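Local atomic coordinates of phospholipase C-beta (PLC-beta) (Sepia officinalis, PDB entry 3QR0), a protein that belongs to the phospholipase C-beta family of multidomain enzymes, combining PH, EF-hand-like, TIM-barrel and C2 domains in one chain with a bound calcium ion. Residues I41-D46 / T120-E125; K104-C109 / S128-W133; L467-K472 / M541-E546. All coordinates share one frame; numbering follows the deposited sequence.

Contact 1 of 3, residues I41-D46 / T120-E125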
loop_
_atom_site.group_PDB
_atom_site.type_symbol
_atom_site.label_atom_id
_atom_site.label_comp_id
_atom_site.label_asym_id
_atom_site.label_seq_id
_atom_site.Cartn_x
_atom_site.Cartn_y
_atom_site.Cartn_z
ATOM N N ILE A 41 25.018 11.589 -18.964
ATOM C CA ILE A 41 24.710 10.168 -18.975
ATOM C C ILE A 41 23.701 9.831 -20.074
ATOM O O ILE A 41 22.948 10.701 -20.525
ATOM C CB ILE A 41 24.152 9.697 -17.613
ATOM C CG1 ILE A 41 22.806 10.365 -17.300
ATOM C CG2 ILE A 41 25.156 9.985 -16.507
ATOM C CD1 ILE A 41 22.001 9.657 -16.224
ATOM N N LEU A 42 23.711 8.572 -20.503
ATOM C CA LEU A 42 22.641 8.025 -21.327
ATOM C C LEU A 42 21.738 7.221 -20.397
ATOM O O LEU A 42 22.114 6.136 -19.954
ATOM C CB LEU A 42 23.196 7.131 -22.434
ATOM C CG LEU A 42 22.155 6.451 -23.335
ATOM C CD1 LEU A 42 21.375 7.499 -24.132
ATOM C CD2 LEU A 42 22.826 5.433 -24.263
ATOM N N LEU A 43 20.570 7.776 -20.083
ATOM C CA LEU A 43 19.611 7.128 -19.196
ATOM C C LEU A 43 18.721 6.211 -20.027
ATOM O O LEU A 43 18.273 6.594 -21.104
ATOM C CB LEU A 43 18.764 8.181 -18.470
ATOM C CG LEU A 43 17.838 7.703 -17.347
ATOM C CD1 LEU A 43 18.646 7.049 -16.223
ATOM C CD2 LEU A 43 17.010 8.868 -16.809
ATOM N N ARG A 44 18.485 4.998 -19.542
ATOM C CA ARG A 44 17.666 4.029 -20.267
ATOM C C ARG A 44 16.698 3.314 -19.333
ATOM O O ARG A 44 16.924 3.249 -18.121
ATOM C CB ARG A 44 18.555 3.003 -20.975
ATOM C CG ARG A 44 19.621 3.613 -21.878
ATOM C CD ARG A 44 20.509 2.544 -22.475
ATOM N NE ARG A 44 19.792 1.744 -23.463
ATOM C CZ ARG A 44 20.267 0.639 -24.029
ATOM N NH1 ARG A 44 21.473 0.184 -23.703
ATOM N NH2 ARG A 44 19.535 -0.012 -24.929
ATOM N N VAL A 45 15.613 2.802 -19.913
ATOM C CA VAL A 45 14.656 1.943 -19.213
ATOM C C VAL A 45 14.726 0.559 -19.848
ATOM O O VAL A 45 14.830 0.434 -21.074
ATOM C CB VAL A 45 13.211 2.484 -19.343
ATOM C CG1 VAL A 45 12.234 1.646 -18.513
ATOM C CG2 VAL A 45 13.151 3.961 -18.928
ATOM N N ASP A 46 14.672 -0.493 -19.040
ATOM C CA ASP A 46 14.601 -1.830 -19.631
ATOM C C ASP A 46 13.233 -2.009 -20.315
ATOM O O ASP A 46 12.274 -1.292 -20.002
ATOM C CB ASP A 46 14.852 -2.919 -18.596
ATOM C CG ASP A 46 13.713 -3.060 -17.622
ATOM O OD1 ASP A 46 12.899 -3.993 -17.792
ATOM O OD2 ASP A 46 13.624 -2.217 -16.703
ATOM N N THR A 120 17.554 11.978 -7.176
ATOM C CA THR A 120 18.362 11.997 -8.390
ATOM C C THR A 120 17.928 13.210 -9.216
ATOM O O THR A 120 16.728 13.426 -9.423
ATOM C CB THR A 120 18.171 10.694 -9.195
ATOM O OG1 THR A 120 18.503 9.570 -8.367
ATOM C CG2 THR A 120 19.045 10.681 -10.446
ATOM N N HIS A 121 18.899 14.003 -9.666
ATOM C CA HIS A 121 18.623 15.257 -10.359
ATOM C C HIS A 121 19.226 15.237 -11.757
ATOM O O HIS A 121 20.407 14.922 -11.925
ATOM C CB HIS A 121 19.190 16.442 -9.586
ATOM C CG HIS A 121 18.753 16.504 -8.158
ATOM N ND1 HIS A 121 17.484 16.895 -7.783
ATOM C CD2 HIS A 121 19.419 16.237 -7.010
ATOM C CE1 HIS A 121 17.390 16.866 -6.464
ATOM N NE2 HIS A 121 18.550 16.468 -5.972
ATOM N N LEU A 122 18.409 15.597 -12.745
ATOM C CA LEU A 122 18.779 15.490 -14.154
ATOM C C LEU A 122 18.380 16.739 -14.921
ATOM O O LEU A 122 17.398 17.386 -14.565
ATOM C CB LEU A 122 18.067 14.298 -14.784
ATOM C CG LEU A 122 18.305 12.944 -14.125
ATOM C CD1 LEU A 122 17.335 11.905 -14.678
ATOM C CD2 LEU A 122 19.748 12.518 -14.332
ATOM N N VAL A 123 19.145 17.062 -15.970
ATOM C CA VAL A 123 18.767 18.096 -16.935
ATOM C C VAL A 123 18.649 17.437 -18.309
ATOM O O VAL A 123 19.619 16.859 -18.803
ATOM C CB VAL A 123 19.808 19.233 -16.998
ATOM C CG1 VAL A 123 19.332 20.355 -17.932
ATOM C CG2 VAL A 123 20.104 19.776 -15.598
ATOM N N ALA A 124 17.456 17.497 -18.903
ATOM C CA ALA A 124 17.226 16.978 -20.255
ATOM C C ALA A 124 17.707 17.997 -21.289
ATOM O O ALA A 124 18.018 19.129 -20.938
ATOM C CB ALA A 124 15.747 16.672 -20.468
ATOM N N GLU A 125 17.760 17.587 -22.556
ATOM C CA GLU A 125 18.151 18.487 -23.649
ATOM C C GLU A 125 17.051 19.491 -23.989
ATOM O O GLU A 125 17.327 20.540 -24.569
ATOM C CB GLU A 125 18.485 17.699 -24.915
ATOM C CG GLU A 125 19.795 16.934 -24.874
ATOM C CD GLU A 125 19.900 15.939 -26.011
ATOM O OE1 GLU A 125 19.005 15.069 -26.117
ATOM O OE2 GLU A 125 20.865 16.027 -26.798
#
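I41 and L122 sit on two strands that do not pair with each other: their CA atoms, the closest across the contact, are 9.3 Å apart, and strand 26-31 lies between the two in the sheet. No hydrogen bond links 41-46 to 120-125, so the contact is made by side chains alone. L122 does most of the work. Each of its two methyl groups meets a different partner. CD1 of L122 meets CD2 of L43 at 3.7 Å, while CD2 of L122 lies 4.1 Å from CD1 of I41. The side chain of L122 crosses both of its neighbours at about a right angle. In L43, CG stands anti to the backbone N (chi1 -171°), and a chi2 of 61° then brings CD2 up to L122. All three side chains are buried. F28 of the intervening strand touches both L43 and L122, and W54 of strand 51-54 packs on I41 and L43. W133 of helix 127-141 touches L43 as well. Aliphatic side chains from strands two places apart thus meet inside a strongly bent antiparallel sheet. This is the hydrophobic interior of the PH domain fold, a seven-stranded barrel-like sheet with a C-terminal helix packed against it.

Contact 2 of 3, residues K104-C109 / S128-W133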
loop_
_atom_site.group_PDB
_atom_site.type_symbol
_atom_site.label_atom_id
_atom_site.label_comp_id
_atom_site.label_asym_id
_atom_site.label_seq_id
_atom_site.Cartn_x
_atom_site.Cartn_y
_atom_site.Cartn_z
ATOM N N LYS A 104 13.833 22.155 -18.516
ATOM C CA LYS A 104 14.594 20.946 -18.850
ATOM C C LYS A 104 14.891 20.027 -17.657
ATOM O O LYS A 104 15.361 18.902 -17.843
ATOM C CB LYS A 104 15.918 21.330 -19.508
ATOM C CG LYS A 104 15.754 22.095 -20.804
ATOM C CD LYS A 104 17.077 22.334 -21.508
ATOM C CE LYS A 104 17.905 23.405 -20.838
ATOM N NZ LYS A 104 18.975 23.888 -21.750
ATOM N N CYS A 105 14.624 20.502 -16.444
ATOM C CA CYS A 105 14.986 19.764 -15.230
ATOM C C CYS A 105 14.003 18.649 -14.883
ATOM O O CYS A 105 12.793 18.805 -15.025
ATOM C CB CYS A 105 15.122 20.717 -14.040
ATOM S SG CYS A 105 16.609 21.734 -14.146
ATOM N N VAL A 106 14.561 17.527 -14.426
ATOM C CA VAL A 106 13.797 16.385 -13.962
ATOM C C VAL A 106 14.363 15.958 -12.609
ATOM O O VAL A 106 15.574 15.808 -12.464
ATOM C CB VAL A 106 13.888 15.197 -14.942
ATOM C CG1 VAL A 106 13.204 13.951 -14.352
ATOM C CG2 VAL A 106 13.273 15.567 -16.278
ATOM N N THR A 107 13.478 15.770 -11.632
ATOM C CA THR A 107 13.864 15.370 -10.279
ATOM C C THR A 107 13.162 14.068 -9.937
ATOM O O THR A 107 11.953 13.955 -10.114
ATOM C CB THR A 107 13.446 16.430 -9.244
ATOM O OG1 THR A 107 14.050 17.681 -9.564
ATOM C CG2 THR A 107 13.862 16.028 -7.844
ATOM N N ILE A 108 13.926 13.092 -9.462
ATOM C CA ILE A 108 13.375 11.803 -9.068
ATOM C C ILE A 108 13.605 11.619 -7.571
ATOM O O ILE A 108 14.703 11.882 -7.075
ATOM C CB ILE A 108 14.046 10.643 -9.830
ATOM C CG1 ILE A 108 14.027 10.898 -11.340
ATOM C CG2 ILE A 108 13.353 9.315 -9.514
ATOM C CD1 ILE A 108 14.799 9.860 -12.155
ATOM N N CYS A 109 12.571 11.204 -6.842
ATOM C CA CYS A 109 12.773 10.758 -5.466
ATOM C C CYS A 109 12.410 9.294 -5.314
ATOM O O CYS A 109 11.428 8.809 -5.886
ATOM C CB CYS A 109 12.022 11.619 -4.451
ATOM S SG CYS A 109 10.261 11.734 -4.667
ATOM N N SER A 128 10.342 18.740 -23.849
ATOM C CA SER A 128 9.554 17.580 -24.277
ATOM C C SER A 128 10.111 16.259 -23.740
ATOM O O SER A 128 9.350 15.394 -23.313
ATOM C CB SER A 128 9.470 17.521 -25.802
ATOM O OG SER A 128 8.792 18.659 -26.297
ATOM N N VAL A 129 11.431 16.111 -23.773
ATOM C CA VAL A 129 12.091 14.927 -23.236
ATOM C C VAL A 129 11.865 14.815 -21.724
ATOM O O VAL A 129 11.546 13.741 -21.224
ATOM C CB VAL A 129 13.612 14.933 -23.543
ATOM C CG1 VAL A 129 14.324 13.828 -22.776
ATOM C CG2 VAL A 129 13.858 14.793 -25.051
ATOM N N ALA A 130 12.018 15.925 -21.006
ATOM C CA ALA A 130 11.793 15.943 -19.559
ATOM C C ALA A 130 10.362 15.526 -19.214
ATOM O O ALA A 130 10.143 14.745 -18.285
ATOM C CB ALA A 130 12.097 17.326 -18.978
ATOM N N LYS A 131 9.399 16.052 -19.964
ATOM C CA LYS A 131 7.989 15.738 -19.744
ATOM C C LYS A 131 7.697 14.271 -20.050
ATOM O O LYS A 131 7.094 13.576 -19.233
ATOM C CB LYS A 131 7.092 16.651 -20.592
ATOM C CG LYS A 131 5.600 16.469 -20.339
ATOM C CD LYS A 131 4.784 17.531 -21.065
ATOM C CE LYS A 131 3.289 17.286 -20.911
ATOM N NZ LYS A 131 2.492 18.276 -21.690
ATOM N N LYS A 132 8.137 13.799 -21.214
ATOM C CA LYS A 132 7.897 12.409 -21.613
ATOM C C LYS A 132 8.455 11.411 -20.597
ATOM O O LYS A 132 7.767 10.461 -20.224
ATOM C CB LYS A 132 8.481 12.115 -22.997
ATOM C CG LYS A 132 8.184 10.699 -23.489
ATOM C CD LYS A 132 7.931 10.646 -24.988
ATOM C CE LYS A 132 7.231 9.348 -25.401
ATOM N NZ LYS A 132 5.950 9.105 -24.672
ATOM N N TRP A 133 9.694 11.622 -20.153
ATOM C CA TRP A 133 10.301 10.730 -19.154
ATOM C C TRP A 133 9.545 10.769 -17.828
ATOM O O TRP A 133 9.332 9.739 -17.204
ATOM C CB TRP A 133 11.782 11.051 -18.928
ATOM C CG TRP A 133 12.659 10.437 -19.954
ATOM C CD1 TRP A 133 12.881 10.893 -21.216
ATOM C CD2 TRP A 133 13.434 9.243 -19.816
ATOM N NE1 TRP A 133 13.745 10.063 -21.874
ATOM C CE2 TRP A 133 14.102 9.039 -21.038
ATOM C CE3 TRP A 133 13.634 8.330 -18.778
ATOM C CZ2 TRP A 133 14.952 7.953 -21.255
ATOM C CZ3 TRP A 133 14.485 7.248 -18.995
ATOM C CH2 TRP A 133 15.131 7.073 -20.222
#
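V106 and A130 join a barrel strand to the C-terminal helix of the PH domain fold. The closest pair is CG2 of V106 and CB of A130, 3.4 Å apart, which is tighter than usual for two carbons. The same CG2 lies 3.6 Å from CA of A130, so the valine methyl presses against the helix backbone as well as the small side chain. In V106, CG1 stands anti to the backbone N (chi1 174°). CG2 is therefore the branch beside that N, and it faces the helix. CB of A130 also approaches the strand backbone, at 3.8 Å from O of K104. The nearest CA atoms, in K104 and A130, are 5.8 Å apart. No hydrogen bond crosses.

Further bonds and contacts hold the strand and the helix around the pair. V106 pairs through its backbone with L122 of strand 118-124 and packs on I73 of strand 70-75. K104 pairs with A124, which itself touches A130. The side chain of K104 starts away from the helix, and its NZ is hydrogen-bonded to the carbonyl oxygens of F94, S96 and G91. On the helix, V129 N is hydrogen-bonded to OD1 of N126. One turn on from V129, the indole of W133 leads away from strand 105-110, toward F28 and D26. Its NE1 bonds to OD2 of D26, and the ring meets F28 edge-to-face. O of V129 accepts the helix bond from N of W133 at 3.0 Å and also lies in plane at the indole edge, 3.1 Å from CD1 of W133.

Contact 3 of 3, residues L467-K472 / M541-E546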
loop_
_atom_site.group_PDB
_atom_site.type_symbol
_atom_site.label_atom_id
_atom_site.label_comp_id
_atom_site.label_asym_id
_atom_site.label_seq_id
_atom_site.Cartn_x
_atom_site.Cartn_y
_atom_site.Cartn_z
ATOM N N LEU A 467 -11.897 19.110 -0.827
ATOM C CA LEU A 467 -12.889 19.612 0.118
ATOM C C LEU A 467 -12.206 20.105 1.381
ATOM O O LEU A 467 -11.222 19.510 1.840
ATOM C CB LEU A 467 -13.916 18.533 0.468
ATOM C CG LEU A 467 -14.933 18.239 -0.633
ATOM C CD1 LEU A 467 -14.343 17.271 -1.636
ATOM C CD2 LEU A 467 -16.230 17.683 -0.041
ATOM N N ILE A 468 -12.728 21.198 1.927
ATOM C CA ILE A 468 -12.179 21.805 3.127
ATOM C C ILE A 468 -13.055 21.485 4.322
ATOM O O ILE A 468 -14.242 21.808 4.327
ATOM C CB ILE A 468 -12.091 23.346 3.021
ATOM C CG1 ILE A 468 -11.327 23.765 1.762
ATOM C CG2 ILE A 468 -11.418 23.918 4.270
ATOM C CD1 ILE A 468 -9.920 23.224 1.685
ATOM N N LYS A 469 -12.448 20.864 5.330
ATOM C CA LYS A 469 -13.091 20.613 6.613
ATOM C C LYS A 469 -12.569 21.645 7.610
ATOM O O LYS A 469 -11.406 21.600 8.023
ATOM C CB LYS A 469 -12.797 19.189 7.091
ATOM C CG LYS A 469 -13.199 18.891 8.535
ATOM C CD LYS A 469 -12.675 17.534 8.983
ATOM C CE LYS A 469 -12.620 17.416 10.502
ATOM N NZ LYS A 469 -11.703 18.421 11.141
ATOM N N ASN A 470 -13.440 22.579 7.972
ATOM C CA ASN A 470 -13.120 23.660 8.894
ATOM C C ASN A 470 -14.411 24.131 9.539
ATOM O O ASN A 470 -15.485 23.997 8.948
ATOM C CB ASN A 470 -12.453 24.814 8.142
ATOM C CG ASN A 470 -11.844 25.855 9.069
ATOM O OD1 ASN A 470 -10.655 25.800 9.382
ATOM N ND2 ASN A 470 -12.654 26.816 9.506
ATOM N N LYS A 471 -14.310 24.674 10.749
ATOM C CA LYS A 471 -15.471 25.252 11.418
ATOM C C LYS A 471 -16.117 26.280 10.495
ATOM O O LYS A 471 -15.420 26.968 9.743
ATOM C CB LYS A 471 -15.071 25.922 12.735
ATOM C CG LYS A 471 -14.642 24.953 13.831
ATOM C CD LYS A 471 -13.849 25.655 14.936
ATOM C CE LYS A 471 -14.708 26.606 15.751
ATOM N NZ LYS A 471 -13.967 27.109 16.955
ATOM N N LYS A 472 -17.444 26.347 10.526
ATOM C CA LYS A 472 -18.172 27.405 9.837
ATOM C C LYS A 472 -18.474 28.504 10.844
ATOM O O LYS A 472 -18.226 28.337 12.041
ATOM C CB LYS A 472 -19.451 26.873 9.183
ATOM C CG LYS A 472 -19.184 26.097 7.893
ATOM C CD LYS A 472 -20.458 25.798 7.103
ATOM C CE LYS A 472 -20.905 26.977 6.250
ATOM N NZ LYS A 472 -20.031 27.204 5.065
ATOM N N MET A 541 -20.537 16.578 10.290
ATOM C CA MET A 541 -19.694 15.449 10.668
ATOM C C MET A 541 -18.983 15.781 11.959
ATOM O O MET A 541 -19.002 16.928 12.418
ATOM C CB MET A 541 -18.690 15.118 9.552
ATOM C CG MET A 541 -17.694 16.223 9.194
ATOM S SD MET A 541 -16.235 16.288 10.269
ATOM C CE MET A 541 -15.397 14.772 9.820
ATOM N N SER A 542 -18.381 14.770 12.561
ATOM C CA SER A 542 -17.617 14.978 13.766
ATOM C C SER A 542 -16.256 14.324 13.639
ATOM O O SER A 542 -16.111 13.253 13.043
ATOM C CB SER A 542 -18.382 14.473 14.989
ATOM O OG SER A 542 -19.383 15.419 15.364
ATOM N N SER A 543 -15.255 15.018 14.164
ATOM C CA SER A 543 -13.893 14.519 14.206
ATOM C C SER A 543 -13.626 14.218 15.669
ATOM O O SER A 543 -13.585 15.130 16.488
ATOM C CB SER A 543 -12.924 15.571 13.660
ATOM O OG SER A 543 -11.605 15.049 13.545
ATOM N N MET A 544 -13.495 12.934 15.993
ATOM C CA MET A 544 -13.373 12.482 17.371
ATOM C C MET A 544 -11.970 11.982 17.678
ATOM O O MET A 544 -11.428 11.140 16.953
ATOM C CB MET A 544 -14.336 11.326 17.622
ATOM C CG MET A 544 -15.779 11.603 17.294
ATOM S SD MET A 544 -16.798 10.202 17.802
ATOM C CE MET A 544 -18.409 10.717 17.201
ATOM N N VAL A 545 -11.397 12.456 18.779
ATOM C CA VAL A 545 -10.190 11.835 19.314
ATOM C C VAL A 545 -10.551 10.391 19.670
ATOM O O VAL A 545 -11.711 10.095 19.945
ATOM C CB VAL A 545 -9.634 12.612 20.530
ATOM C CG1 VAL A 545 -10.545 12.462 21.764
ATOM C CG2 VAL A 545 -8.205 12.166 20.838
ATOM N N GLU A 546 -9.584 9.478 19.622
ATOM C CA GLU A 546 -9.888 8.068 19.836
ATOM C C GLU A 546 -10.611 7.830 21.160
ATOM O O GLU A 546 -11.489 6.987 21.228
ATOM C CB GLU A 546 -8.633 7.186 19.732
ATOM C CG GLU A 546 -7.640 7.315 20.861
ATOM C CD GLU A 546 -6.423 6.417 20.665
ATOM O OE1 GLU A 546 -5.392 6.917 20.177
ATOM O OE2 GLU A 546 -6.495 5.211 20.990
#
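K469 crosses M541 at about a right angle in the TIM-barrel domain, and the amide of N470 is the flat group beside it. That amide bonds to the next residue. ND2 of N470 donates to O of K471 at 2.8 Å, with an N-H...O angle of 148°. The donor approaches in the carbonyl plane, on a lone pair, and the oxygen is 16° out of the amide plane.

The contact joins the X and Y halves of the barrel domain. Strand 466-469 comes from the X part and strand 540-545 from the Y part. Their nearest CA atoms, in K469 and M541, are 9.3 Å apart, and no hydrogen bond crosses between the two segments. Side chains span the distance. K469 runs extended from CG to CE, then bends at its last torsion (chi4 -61°). CE of K469 is 3.8 Å from SD of M541. CD of K469 lies 4.0 Å from CE of M541, whose chain is folded at chi2 and chi3. CD and CE of K469 thus pack on M541, and NZ of K469 is hydrogen-bonded to OG of S415. NZ of K469 also passes 4.0 Å from CB of S543.

The side chain of S543 is about 9 Å from the calcium ion, which is bound by N339, E368, D370 and E417. OG of S543 is hydrogen-bonded to NH1 of R570, while CB of S543 packs 3.7 Å from CE of K469.

Contacts 1 and 2 lie together in the PH domain, with centres 8 Å apart. Their segments alternate along the chain. Strands 105-110 and 118-124 are neighbours in the same antiparallel sheet, and helix 127-141 follows directly. The two contacts touch: N of I108 is 2.8 Å from O of T120, a probable backbone hydrogen bond. They are thus two parts of one interior, one between strands and one between a strand and the helix. Contact 3 comes later in the chain and joins the X and Y parts of the TIM-barrel domain, far from the PH domain. Its centre is 44 Å from that of contact 1 and 38 Å from that of contact 2, with no touch.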